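Local coordinates for protein C alpha-dehydrogenase (Sphingobium sp. SYK-6, PDB 4YAC) that acts as an NADH-binding short-chain dehydrogenase/reductase of the lignin beta-aryl ether cleavage pathway, probably oxidising a C-alpha alcohol to a ketone, at residues A[27-32]-A[234-239]; A[70-75]-A[127-132]; A[146-151]-A[163-168]; A[170-175]-A[246-251]; A[216-221]-A[253-258]. One frame throughout, in Å; residues are numbered along the deposited sequence.

Interaction 1 of 5, residues A[27-32]-A[234-239]; sequences AEEAQM and LGRVVL
Glu29 OE2 is gripped twice by the guanidinium of Arg236. In the straighter bond of this salt bridge (N-H...O 140°) Arg236 NE lies an unusually short 2.5 Å from Glu29 OE2 and reaches the oxygen on its syn side, a little out of the carboxylate plane. A second, weak bond from Arg236 NH2 to Glu29 OE2 measures 2.9 Å. The carboxylate therefore sits at the NE edge of the guanidinium, the two planes being inclined by 32°. Both chains are extended and cross at about a right angle, and the carboxylate also lies near Arg236 CG. The other oxygen, Glu29 OE1, lies 4.0 Å from Leu239 CD2. Leu239 forms the apolar half of the contact: its CD1 rests 3.8 Å from Ala30 CB, and the same leucine also packs on Val25 of helix 17-28. An alanine in place of Glu29 would remove the carboxylate and is likely to let the Arg236 guanidinium swing away, its ion pair with Asp233 being long and weak. Salt bridge and apolar patch together join the residues around the C-terminal part of helix 17-28 to helix 231-243, a helix pairing on one face of the sheet in the Rossmann fold of short-chain dehydrogenases.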
# COMPACT_ATOMS: atom_id res chain seq x y z
N ALA A 27 -13.84 26.66 -1.83
CA ALA A 27 -15.09 27.42 -1.90
C ALA A 27 -14.84 28.93 -1.89
O ALA A 27 -15.53 29.68 -2.59
CB ALA A 27 -16.00 27.04 -0.74
N GLU A 28 -13.87 29.37 -1.10
CA GLU A 28 -13.65 30.79 -0.88
C GLU A 28 -12.68 31.38 -1.90
O GLU A 28 -13.05 32.25 -2.68
CB GLU A 28 -13.14 31.03 0.54
CG GLU A 28 -14.16 30.68 1.61
CD GLU A 28 -13.68 31.00 3.01
OE1 GLU A 28 -13.51 32.20 3.32
OE2 GLU A 28 -13.47 30.05 3.80
N GLU A 29 -11.44 30.91 -1.88
CA GLU A 29 -10.42 31.46 -2.78
C GLU A 29 -10.66 31.05 -4.23
O GLU A 29 -10.77 31.90 -5.11
CB GLU A 29 -9.02 31.00 -2.35
CG GLU A 29 -8.65 31.37 -0.93
CD GLU A 29 -7.27 30.89 -0.55
OE1 GLU A 29 -6.43 30.72 -1.46
OE2 GLU A 29 -7.03 30.69 0.65
N ALA A 30 -10.73 29.75 -4.47
CA ALA A 30 -10.88 29.23 -5.82
C ALA A 30 -12.28 29.45 -6.38
O ALA A 30 -12.50 29.30 -7.58
CB ALA A 30 -10.54 27.75 -5.85
N GLN A 31 -13.23 29.77 -5.51
CA GLN A 31 -14.61 30.03 -5.91
C GLN A 31 -15.24 28.83 -6.62
O GLN A 31 -16.01 29.00 -7.57
CB GLN A 31 -14.68 31.27 -6.80
CG GLN A 31 -14.17 32.53 -6.12
CD GLN A 31 -14.25 33.75 -7.03
OE1 GLN A 31 -13.31 34.07 -7.75
NE2 GLN A 31 -15.39 34.43 -7.00
N MET A 32 -14.91 27.63 -6.17
CA MET A 32 -15.57 26.43 -6.68
C MET A 32 -16.92 26.25 -6.00
O MET A 32 -17.14 26.77 -4.90
CB MET A 32 -14.71 25.19 -6.46
CG MET A 32 -13.34 25.26 -7.09
SD MET A 32 -12.50 23.67 -7.10
CE MET A 32 -13.45 22.80 -8.35
N LEU A 234 -2.67 24.00 4.52
CA LEU A 234 -2.52 22.78 3.74
C LEU A 234 -3.52 22.77 2.59
O LEU A 234 -3.26 22.18 1.54
CB LEU A 234 -2.73 21.54 4.62
CG LEU A 234 -1.64 20.46 4.73
CD1 LEU A 234 -2.29 19.10 4.91
CD2 LEU A 234 -0.66 20.41 3.57
N GLY A 235 -4.65 23.43 2.79
CA GLY A 235 -5.64 23.57 1.73
C GLY A 235 -5.09 24.35 0.55
O GLY A 235 -5.39 24.04 -0.60
N ARG A 236 -4.27 25.35 0.84
CA ARG A 236 -3.67 26.16 -0.21
C ARG A 236 -2.58 25.39 -0.95
O ARG A 236 -2.39 25.58 -2.15
CB ARG A 236 -3.11 27.46 0.37
CG ARG A 236 -4.21 28.40 0.80
CD ARG A 236 -3.69 29.61 1.54
NE ARG A 236 -4.77 30.57 1.77
CZ ARG A 236 -4.99 31.23 2.90
NH1 ARG A 236 -4.21 31.08 3.95
NH2 ARG A 236 -6.02 32.07 2.97
N VAL A 237 -1.87 24.52 -0.24
CA VAL A 237 -0.90 23.63 -0.88
C VAL A 237 -1.62 22.75 -1.89
O VAL A 237 -1.13 22.53 -3.00
CB VAL A 237 -0.16 22.75 0.16
CG1 VAL A 237 0.72 21.71 -0.53
CG2 VAL A 237 0.67 23.61 1.09
N VAL A 238 -2.78 22.26 -1.50
CA VAL A 238 -3.59 21.41 -2.36
C VAL A 238 -4.05 22.18 -3.58
O VAL A 238 -3.93 21.71 -4.71
CB VAL A 238 -4.81 20.84 -1.61
CG1 VAL A 238 -5.85 20.30 -2.59
CG2 VAL A 238 -4.36 19.75 -0.66
N LEU A 239 -4.60 23.37 -3.33
CA LEU A 239 -5.11 24.20 -4.41
C LEU A 239 -4.03 24.41 -5.47
O LEU A 239 -4.28 24.28 -6.66
CB LEU A 239 -5.57 25.56 -3.87
CG LEU A 239 -6.03 26.57 -4.93
CD1 LEU A 239 -7.18 26.01 -5.75
CD2 LEU A 239 -6.43 27.87 -4.26

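Interaction 2 of 5, residues A[70-75]-A[127-132]; sequences AYAAAV and MPRMIE
Val75 CG1 sits over one face of the Arg129 guanidinium, 3.5 Å from Arg129 NH1 and displaced toward the rim of the group. The contact joins helix 68-81 to helix 105-133, two helices that flank the parallel sheet of the Rossmann fold. The two side chains come from opposite directions: Arg129 runs out extended from its helix, and its flat end slides past the valine to reach the preceding turn. There Arg129 NH2 comes within 3.5 Å of Ala72 O and 4.1 Å of Ala72 CB. Beyond this first shell, Arg129 NH1 forms salt bridges with Asp76, next to Val75, and with Glu79, a turn further along helix 68-81. Arg129 NE adds a weak hydrogen bond to the carbonyl of Thr125 in its own helix. These polar partners probably help to fix the rotation that turns the guanidinium face to the valine. Val75 is in turn backed by Thr125 and Val126 of helix 105-133 and by Phe10 of the sheet. With CG1 anti to the backbone N (chi1 173°), the valine directs that methyl at the arginine, while its other branch, CG2, lies in the plane of the Tyr71 ring at the ring edge, 3.9 Å from Tyr71 CD1.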
# COMPACT_ATOMS: atom_id res chain seq x y z
N ALA A 70 -25.19 4.61 -1.22
CA ALA A 70 -25.37 5.98 -0.75
C ALA A 70 -24.37 6.92 -1.42
O ALA A 70 -24.68 8.08 -1.67
CB ALA A 70 -25.23 6.06 0.75
N TYR A 71 -23.17 6.42 -1.71
CA TYR A 71 -22.16 7.24 -2.36
C TYR A 71 -22.67 7.66 -3.74
O TYR A 71 -22.60 8.84 -4.11
CB TYR A 71 -20.83 6.49 -2.48
CG TYR A 71 -19.61 7.39 -2.46
CD1 TYR A 71 -19.57 8.57 -3.20
CD2 TYR A 71 -18.49 7.07 -1.70
CE1 TYR A 71 -18.46 9.39 -3.18
CE2 TYR A 71 -17.37 7.89 -1.68
CZ TYR A 71 -17.37 9.05 -2.42
OH TYR A 71 -16.26 9.87 -2.40
N ALA A 72 -23.21 6.71 -4.49
CA ALA A 72 -23.73 7.00 -5.81
C ALA A 72 -24.87 8.01 -5.72
O ALA A 72 -24.97 8.91 -6.56
CB ALA A 72 -24.21 5.73 -6.48
N ALA A 73 -25.71 7.86 -4.71
CA ALA A 73 -26.83 8.78 -4.51
C ALA A 73 -26.32 10.18 -4.18
O ALA A 73 -26.89 11.17 -4.64
CB ALA A 73 -27.74 8.27 -3.41
N ALA A 74 -25.26 10.25 -3.39
CA ALA A 74 -24.69 11.53 -2.97
C ALA A 74 -24.07 12.27 -4.15
O ALA A 74 -24.16 13.49 -4.24
CB ALA A 74 -23.66 11.33 -1.88
N VAL A 75 -23.44 11.53 -5.05
CA VAL A 75 -22.86 12.14 -6.24
C VAL A 75 -23.97 12.57 -7.20
O VAL A 75 -23.87 13.62 -7.83
CB VAL A 75 -21.86 11.20 -6.93
CG1 VAL A 75 -21.40 11.78 -8.25
CG2 VAL A 75 -20.67 10.96 -6.03
N MET A 127 -15.01 8.70 -11.13
CA MET A 127 -14.07 8.71 -12.24
C MET A 127 -14.69 8.20 -13.55
O MET A 127 -14.42 8.76 -14.62
CB MET A 127 -12.82 7.91 -11.85
CG MET A 127 -11.84 7.64 -12.97
SD MET A 127 -12.07 5.98 -13.65
CE MET A 127 -11.68 4.93 -12.24
N PRO A 128 -15.52 7.15 -13.49
CA PRO A 128 -16.19 6.73 -14.74
C PRO A 128 -17.15 7.79 -15.30
O PRO A 128 -17.37 7.83 -16.52
CB PRO A 128 -16.96 5.48 -14.32
CG PRO A 128 -16.16 4.93 -13.18
CD PRO A 128 -15.68 6.14 -12.43
N ARG A 129 -17.73 8.62 -14.44
CA ARG A 129 -18.59 9.71 -14.89
C ARG A 129 -17.76 10.79 -15.57
O ARG A 129 -18.18 11.37 -16.57
CB ARG A 129 -19.38 10.29 -13.72
CG ARG A 129 -20.19 9.28 -12.94
CD ARG A 129 -21.04 9.96 -11.88
NE ARG A 129 -21.72 9.00 -11.01
CZ ARG A 129 -22.88 9.23 -10.40
NH1 ARG A 129 -23.53 10.37 -10.57
NH2 ARG A 129 -23.41 8.29 -9.62
N MET A 130 -16.58 11.06 -15.02
CA MET A 130 -15.67 12.03 -15.61
C MET A 130 -15.29 11.61 -17.03
O MET A 130 -15.33 12.42 -17.96
CB MET A 130 -14.40 12.17 -14.78
CG MET A 130 -14.56 12.97 -13.50
SD MET A 130 -13.07 12.88 -12.50
CE MET A 130 -13.42 14.08 -11.23
N ILE A 131 -14.91 10.35 -17.19
CA ILE A 131 -14.50 9.82 -18.48
C ILE A 131 -15.65 9.91 -19.48
O ILE A 131 -15.46 10.36 -20.62
CB ILE A 131 -14.01 8.35 -18.35
CG1 ILE A 131 -12.67 8.33 -17.61
CG2 ILE A 131 -13.85 7.69 -19.71
CD1 ILE A 131 -12.22 6.96 -17.17
N GLU A 132 -16.83 9.50 -19.04
CA GLU A 132 -18.02 9.50 -19.89
C GLU A 132 -18.37 10.90 -20.38
O GLU A 132 -18.82 11.08 -21.52
CB GLU A 132 -19.19 8.88 -19.12
CG GLU A 132 -20.57 9.11 -19.73
CD GLU A 132 -21.67 8.47 -18.91
OE1 GLU A 132 -21.37 7.94 -17.81
OE2 GLU A 132 -22.84 8.49 -19.35

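Interaction 3 of 5, residues A[146-151]-A[163-168]; sequences SAFVAL and AVRGLA
Arg165 gives up the most surface here, and it meets Ala147 and Phe148 with different parts of one extended side chain. All three belong to a beta-alpha-beta crossover of the Rossmann fold: residues 146-151 lie in the loop that follows strand 137-142, while Arg165 is on helix 155-174, the helix that carries the YxxxK sequence of the short-chain dehydrogenases. The arginine leaves the helix with CG anti to the backbone N (chi1 166°), which carries its first carbons alongside Ala147 and its guanidinium beyond it. There Arg165 NH1 donates a hydrogen bond of 3.0 Å to Ala147 O. The N-H points fairly straight at the oxygen, at 153°, and the carbonyl lies close to the guanidinium plane, at its edge. A face of the same group is covered by Phe148. Ring and guanidinium are stacked with centres 4.1 Å apart and planes at 24°, and Phe148 CE1 comes to 3.4 Å from Arg165 NH1, a cation-pi arrangement. Edge and face are thus used by consecutive residues of the loop, which fixes the guanidinium in two directions. Arg165 NE is bound elsewhere, in a salt bridge to Glu169 one turn on. A leucine in place of Arg165 would probably leave the buried carbonyl of Ala147 and the carboxylate of Glu169 without this donor, and uncover one face of the Phe148 ring. Tyr162 of the second subunit also packs on the arginine. Nearer the helix backbone, the contact closes with Ala147 CB set 4.0 Å from Arg165 CB.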
# COMPACT_ATOMS: atom_id res chain seq x y z
N SER A 146 2.75 8.26 6.38
CA SER A 146 2.73 6.84 6.74
C SER A 146 2.64 5.96 5.49
O SER A 146 2.72 4.74 5.59
CB SER A 146 1.56 6.53 7.67
OG SER A 146 1.78 7.08 8.96
N ALA A 147 2.47 6.59 4.33
CA ALA A 147 2.55 5.87 3.06
C ALA A 147 4.01 5.67 2.66
O ALA A 147 4.29 5.07 1.62
CB ALA A 147 1.79 6.62 1.98
N PHE A 148 4.93 6.19 3.47
CA PHE A 148 6.37 6.05 3.23
C PHE A 148 7.12 5.51 4.44
O PHE A 148 8.22 4.97 4.30
CB PHE A 148 6.98 7.40 2.85
CG PHE A 148 6.64 7.85 1.46
CD1 PHE A 148 7.40 7.46 0.38
CD2 PHE A 148 5.55 8.68 1.25
CE1 PHE A 148 7.09 7.89 -0.90
CE2 PHE A 148 5.23 9.11 -0.02
CZ PHE A 148 6.00 8.71 -1.10
N VAL A 149 6.55 5.69 5.63
CA VAL A 149 7.26 5.41 6.87
C VAL A 149 6.42 4.63 7.87
O VAL A 149 5.45 5.15 8.42
CB VAL A 149 7.73 6.71 7.55
CG1 VAL A 149 8.68 6.40 8.70
CG2 VAL A 149 8.40 7.63 6.54
N ALA A 150 6.81 3.39 8.11
CA ALA A 150 6.20 2.58 9.16
C ALA A 150 6.73 3.01 10.53
O ALA A 150 7.91 3.29 10.68
CB ALA A 150 6.47 1.10 8.92
N LEU A 151 5.83 3.07 11.51
CA LEU A 151 6.15 3.53 12.86
C LEU A 151 5.60 2.55 13.88
O LEU A 151 4.67 1.81 13.59
CB LEU A 151 5.55 4.92 13.11
CG LEU A 151 6.38 6.21 13.11
CD1 LEU A 151 7.76 6.07 12.49
CD2 LEU A 151 5.60 7.30 12.39
N ALA A 163 -1.80 1.46 0.82
CA ALA A 163 -2.79 1.00 -0.15
C ALA A 163 -3.24 2.12 -1.07
O ALA A 163 -3.19 1.97 -2.29
CB ALA A 163 -3.99 0.41 0.57
N VAL A 164 -3.67 3.24 -0.52
CA VAL A 164 -4.21 4.31 -1.36
C VAL A 164 -3.09 5.02 -2.10
O VAL A 164 -3.33 5.63 -3.14
CB VAL A 164 -5.06 5.32 -0.56
CG1 VAL A 164 -6.32 4.64 -0.04
CG2 VAL A 164 -4.26 5.95 0.56
N ARG A 165 -1.86 4.94 -1.59
CA ARG A 165 -0.72 5.44 -2.36
C ARG A 165 -0.61 4.63 -3.65
O ARG A 165 -0.41 5.20 -4.72
CB ARG A 165 0.59 5.35 -1.58
CG ARG A 165 1.82 5.52 -2.46
CD ARG A 165 3.12 5.43 -1.69
NE ARG A 165 4.26 5.38 -2.60
CZ ARG A 165 5.49 5.04 -2.24
NH1 ARG A 165 5.76 4.71 -0.99
NH2 ARG A 165 6.46 5.02 -3.15
N GLY A 166 -0.73 3.32 -3.53
CA GLY A 166 -0.68 2.44 -4.69
C GLY A 166 -1.78 2.78 -5.67
O GLY A 166 -1.56 2.85 -6.88
N LEU A 167 -2.98 3.00 -5.14
CA LEU A 167 -4.12 3.37 -5.97
C LEU A 167 -3.85 4.68 -6.68
O LEU A 167 -4.15 4.83 -7.87
CB LEU A 167 -5.39 3.48 -5.13
CG LEU A 167 -6.63 4.01 -5.87
CD1 LEU A 167 -6.98 3.14 -7.07
CD2 LEU A 167 -7.81 4.09 -4.91
N ALA A 168 -3.28 5.64 -5.96
CA ALA A 168 -2.96 6.94 -6.54
C ALA A 168 -1.95 6.82 -7.68
O ALA A 168 -2.13 7.40 -8.75
CB ALA A 168 -2.45 7.89 -5.48

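Interaction 4 of 5, residues A[170-175]-A[246-251]; sequences SLRVEM and RFWVLP
Arg172 and Phe247 both hold CG anti to the backbone N (chi1 -169° and 179°), and each thereby sends its side chain straight out at the other segment. The arginine then stays extended, its aliphatic part lying over one face of the phenylalanine and its guanidinium overhanging the CG/CD2 rim. Arg172 CD stands above the middle of the ring, 3.5 Å from the Phe247 centroid and close to the ring normal, a clear CH-pi contact. Further out, Arg172 NE is 3.5 Å from Phe247 CG, and the guanidinium plane is only 3° from parallel to the ring. At the other end, Arg172 CB reaches Phe247 CE1 at 3.7 Å. Trp248 stands across this pair, its ring nearly perpendicular to the guanidinium, and Phe247 CE2 lies over the tryptophan face. Trp248 NE1 lies 3.5 Å from Arg172 NH1. The two donors share an acceptor, which probably accounts for their closeness: Glu265 OE1 of the second subunit forms a salt bridge with Arg172 NH1 and accepts a hydrogen bond from Trp248 NE1. The arginine that lies on Phe247 thus also reaches across the dimer interface. On the sheet side, Phe247 and Val249 make backbone bonds to Leu184, and Val249 also to Cys186. The contact packs helix 155-174, which lies at the dimer interface here, against strand 248-249, outermost within this chain in the seven-stranded parallel sheet of the Rossmann fold.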
# COMPACT_ATOMS: atom_id res chain seq x y z
N SER A 170 -1.43 4.29 -9.42
CA SER A 170 -2.11 3.56 -10.49
C SER A 170 -2.98 4.48 -11.33
O SER A 170 -2.97 4.42 -12.56
CB SER A 170 -2.95 2.42 -9.91
OG SER A 170 -2.11 1.42 -9.35
N LEU A 171 -3.74 5.34 -10.66
CA LEU A 171 -4.53 6.36 -11.35
C LEU A 171 -3.63 7.25 -12.20
O LEU A 171 -3.99 7.64 -13.31
CB LEU A 171 -5.30 7.22 -10.34
CG LEU A 171 -6.81 7.05 -10.12
CD1 LEU A 171 -7.40 5.79 -10.72
CD2 LEU A 171 -7.10 7.09 -8.63
N ARG A 172 -2.46 7.55 -11.67
CA ARG A 172 -1.50 8.43 -12.34
C ARG A 172 -1.12 7.91 -13.72
O ARG A 172 -0.86 8.69 -14.64
CB ARG A 172 -0.25 8.60 -11.48
CG ARG A 172 0.69 9.68 -11.95
CD ARG A 172 2.00 9.65 -11.20
NE ARG A 172 2.87 10.76 -11.58
CZ ARG A 172 4.15 10.87 -11.24
NH1 ARG A 172 4.73 9.92 -10.51
NH2 ARG A 172 4.86 11.92 -11.63
N VAL A 173 -1.09 6.58 -13.87
CA VAL A 173 -0.73 5.96 -15.14
C VAL A 173 -1.86 6.07 -16.16
O VAL A 173 -1.61 6.33 -17.34
CB VAL A 173 -0.37 4.46 -14.95
CG1 VAL A 173 -0.18 3.76 -16.30
CG2 VAL A 173 0.89 4.32 -14.11
N GLU A 174 -3.09 5.86 -15.71
CA GLU A 174 -4.20 5.63 -16.64
C GLU A 174 -5.09 6.85 -16.88
O GLU A 174 -5.82 6.89 -17.87
CB GLU A 174 -5.06 4.46 -16.13
CG GLU A 174 -4.28 3.15 -16.07
CD GLU A 174 -5.13 1.94 -15.75
OE1 GLU A 174 -6.31 1.89 -16.18
OE2 GLU A 174 -4.62 1.01 -15.08
N MET A 175 -5.03 7.85 -16.00
CA MET A 175 -5.95 8.99 -16.11
C MET A 175 -5.54 10.10 -17.09
O MET A 175 -6.41 10.77 -17.65
CB MET A 175 -6.17 9.60 -14.73
CG MET A 175 -6.99 8.72 -13.79
SD MET A 175 -8.64 8.32 -14.43
CE MET A 175 -8.35 6.68 -15.10
N ARG A 246 0.11 18.73 -10.11
CA ARG A 246 1.25 18.06 -9.48
C ARG A 246 0.81 16.78 -8.79
O ARG A 246 -0.19 16.77 -8.07
CB ARG A 246 1.91 18.98 -8.46
CG ARG A 246 2.34 20.31 -9.04
CD ARG A 246 3.49 20.89 -8.26
NE ARG A 246 3.85 22.22 -8.76
CZ ARG A 246 3.45 23.36 -8.22
NH1 ARG A 246 2.68 23.37 -7.15
NH2 ARG A 246 3.83 24.51 -8.76
N PHE A 247 1.56 15.71 -8.99
CA PHE A 247 1.21 14.43 -8.40
C PHE A 247 1.71 14.29 -6.97
O PHE A 247 0.92 14.06 -6.05
CB PHE A 247 1.75 13.27 -9.22
CG PHE A 247 1.43 11.93 -8.61
CD1 PHE A 247 0.14 11.43 -8.68
CD2 PHE A 247 2.40 11.20 -7.95
CE1 PHE A 247 -0.17 10.21 -8.11
CE2 PHE A 247 2.09 9.98 -7.38
CZ PHE A 247 0.81 9.49 -7.46
N TRP A 248 3.03 14.40 -6.79
CA TRP A 248 3.63 14.27 -5.46
C TRP A 248 3.47 15.56 -4.66
O TRP A 248 4.22 16.52 -4.86
CB TRP A 248 5.11 13.92 -5.56
CG TRP A 248 5.39 12.56 -6.11
CD1 TRP A 248 6.06 12.26 -7.27
CD2 TRP A 248 5.03 11.30 -5.53
NE1 TRP A 248 6.13 10.90 -7.44
CE2 TRP A 248 5.50 10.29 -6.39
CE3 TRP A 248 4.35 10.93 -4.36
CZ2 TRP A 248 5.32 8.93 -6.12
CZ3 TRP A 248 4.17 9.58 -4.10
CH2 TRP A 248 4.65 8.60 -4.97
N VAL A 249 2.51 15.58 -3.75
CA VAL A 249 2.32 16.72 -2.86
C VAL A 249 2.84 16.35 -1.48
O VAL A 249 2.10 15.89 -0.61
CB VAL A 249 0.84 17.16 -2.79
CG1 VAL A 249 0.73 18.53 -2.13
CG2 VAL A 249 0.23 17.22 -4.19
N LEU A 250 4.14 16.55 -1.31
CA LEU A 250 4.87 16.18 -0.10
C LEU A 250 5.62 17.41 0.41
O LEU A 250 6.84 17.51 0.23
CB LEU A 250 5.85 15.04 -0.39
CG LEU A 250 5.39 13.91 -1.31
CD1 LEU A 250 6.59 13.13 -1.83
CD2 LEU A 250 4.44 12.99 -0.59
N PRO A 251 4.91 18.35 1.04
CA PRO A 251 5.54 19.65 1.31
C PRO A 251 6.46 19.66 2.54
O PRO A 251 6.39 20.59 3.35
CB PRO A 251 4.33 20.57 1.50
CG PRO A 251 3.28 19.69 2.05
CD PRO A 251 3.50 18.31 1.47

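Interaction 5 of 5, residues A[216-221]-A[253-258]; sequences AVFAGL and PEFAEG
Phe255 offers one face of its ring to Phe218, whose CE2 atom stands 3.4 Å above that plane, toward the rim. The closest atoms are Phe218 CE2 and Phe255 CE1, 3.5 Å apart. The two rings are inclined by 35° with centroids 4.8 Å apart, an oblique pairing in which the CD2-CE2 side of Phe218 rests on the CD1-CE1 side of Phe255. With chi1 at 177° the Phe218 ring swings off helix 217-228 toward its partner. One turn later in that helix comes Leu221, whose CB lies 3.8 Å from Phe255 CE1, so Phe218 and Leu221 both meet the CE1 atom of Phe255. Helix 217-228 follows the sixth strand of the Rossmann sheet, in a part of the chain that in short-chain dehydrogenases usually covers the substrate, and this contact fastens it to the residues at the N-terminal side of helix 255-271, which comes after the last strand. Met145 touches both aromatic rings from the loop after strand 137-142, and Val149 and Leu151 pack on Phe218. The other end of Leu221 slides past Glu254 in the opposite direction, with Leu221 CD1 3.9 Å from Glu254 CB. The glutamate meets the leucine with its CB and its backbone carbonyl; its chain bends at chi2 (94°), and its carboxylate forms a salt bridge with Arg282 of the second subunit, while Arg286 of that subunit packs on Leu221.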
# COMPACT_ATOMS: atom_id res chain seq x y z
N ALA A 216 14.27 7.94 15.48
CA ALA A 216 13.50 8.73 16.44
C ALA A 216 13.41 10.15 15.90
O ALA A 216 12.65 10.98 16.41
CB ALA A 216 14.15 8.71 17.81
N VAL A 217 14.19 10.41 14.85
CA VAL A 217 14.29 11.73 14.25
C VAL A 217 13.07 12.02 13.37
O VAL A 217 12.65 13.17 13.26
CB VAL A 217 15.61 11.90 13.41
CG1 VAL A 217 16.10 10.57 12.82
CG2 VAL A 217 15.46 12.95 12.30
N PHE A 218 12.50 10.99 12.76
CA PHE A 218 11.30 11.18 11.94
C PHE A 218 10.17 11.75 12.78
O PHE A 218 9.51 12.71 12.37
CB PHE A 218 10.85 9.87 11.30
CG PHE A 218 9.58 10.01 10.50
CD1 PHE A 218 8.36 9.62 11.03
CD2 PHE A 218 9.61 10.56 9.23
CE1 PHE A 218 7.20 9.77 10.29
CE2 PHE A 218 8.45 10.71 8.49
CZ PHE A 218 7.24 10.31 9.02
N ALA A 219 9.95 11.16 13.95
CA ALA A 219 8.90 11.61 14.86
C ALA A 219 9.15 13.05 15.31
O ALA A 219 8.21 13.83 15.48
CB ALA A 219 8.82 10.69 16.07
N GLY A 220 10.42 13.40 15.48
CA GLY A 220 10.80 14.73 15.91
C GLY A 220 10.56 15.76 14.83
O GLY A 220 10.08 16.86 15.10
N LEU A 221 10.90 15.41 13.59
CA LEU A 221 10.62 16.27 12.46
C LEU A 221 9.12 16.39 12.29
O LEU A 221 8.60 17.48 12.03
CB LEU A 221 11.27 15.72 11.18
CG LEU A 221 12.80 15.65 11.19
CD1 LEU A 221 13.32 15.08 9.88
CD2 LEU A 221 13.40 17.02 11.46
N PRO A 253 10.49 19.15 3.01
CA PRO A 253 11.86 18.86 2.58
C PRO A 253 12.69 18.17 3.67
O PRO A 253 13.75 17.61 3.36
CB PRO A 253 12.44 20.25 2.25
CG PRO A 253 11.26 21.14 2.10
CD PRO A 253 10.18 20.59 2.96
N GLU A 254 12.21 18.21 4.91
CA GLU A 254 12.89 17.54 6.02
C GLU A 254 13.08 16.06 5.78
O GLU A 254 14.14 15.49 6.04
CB GLU A 254 12.10 17.71 7.31
CG GLU A 254 11.72 19.10 7.66
CD GLU A 254 10.34 19.49 7.18
OE1 GLU A 254 10.11 19.48 5.96
OE2 GLU A 254 9.48 19.79 8.04
N PHE A 255 12.02 15.42 5.29
CA PHE A 255 11.96 13.97 5.18
C PHE A 255 12.85 13.44 4.06
O PHE A 255 12.97 12.23 3.88
CB PHE A 255 10.51 13.54 4.96
CG PHE A 255 9.59 13.87 6.11
CD1 PHE A 255 10.02 13.78 7.42
CD2 PHE A 255 8.28 14.29 5.88
CE1 PHE A 255 9.19 14.09 8.48
CE2 PHE A 255 7.44 14.60 6.94
CZ PHE A 255 7.89 14.50 8.23
N ALA A 256 13.48 14.35 3.32
CA ALA A 256 14.31 13.97 2.18
C ALA A 256 15.45 13.03 2.56
O ALA A 256 15.53 11.92 2.04
CB ALA A 256 14.86 15.22 1.50
N GLU A 257 16.32 13.47 3.46
CA GLU A 257 17.49 12.68 3.82
C GLU A 257 17.07 11.36 4.45
O GLU A 257 17.69 10.32 4.20
CB GLU A 257 18.41 13.45 4.78
CG GLU A 257 19.12 14.66 4.16
CD GLU A 257 19.88 14.32 2.89
OE1 GLU A 257 20.79 13.47 2.94
OE2 GLU A 257 19.56 14.90 1.83
N GLY A 258 16.02 11.39 5.26
CA GLY A 258 15.48 10.18 5.84
C GLY A 258 14.93 9.24 4.78
O GLY A 258 15.09 8.02 4.87

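Interactions 3, 4 and 5 are buried contacts, whereas interactions 1 and 2 are partly buried pairings between helices that flank the sheet; interactions 2 to 5 all touch the second subunit. Interactions 3 and 4 both use helix 155-174 and touch directly, Phe148 CZ lying 3.6 Å from Trp248 CZ3; in each an arginine lies over a phenylalanine face. Interaction 5 is purely apolar across its segments and meets interaction 3 where Phe218 packs on Val149 and Leu151. Arginine chemistry varies with place: a salt bridge within interaction 1, acids just beyond the segments in interactions 2 and 3, and the second subunit in interaction 4. Interactions 2 and 5 lie on opposite sides of the chain's centre, their own centres about 38 Å apart.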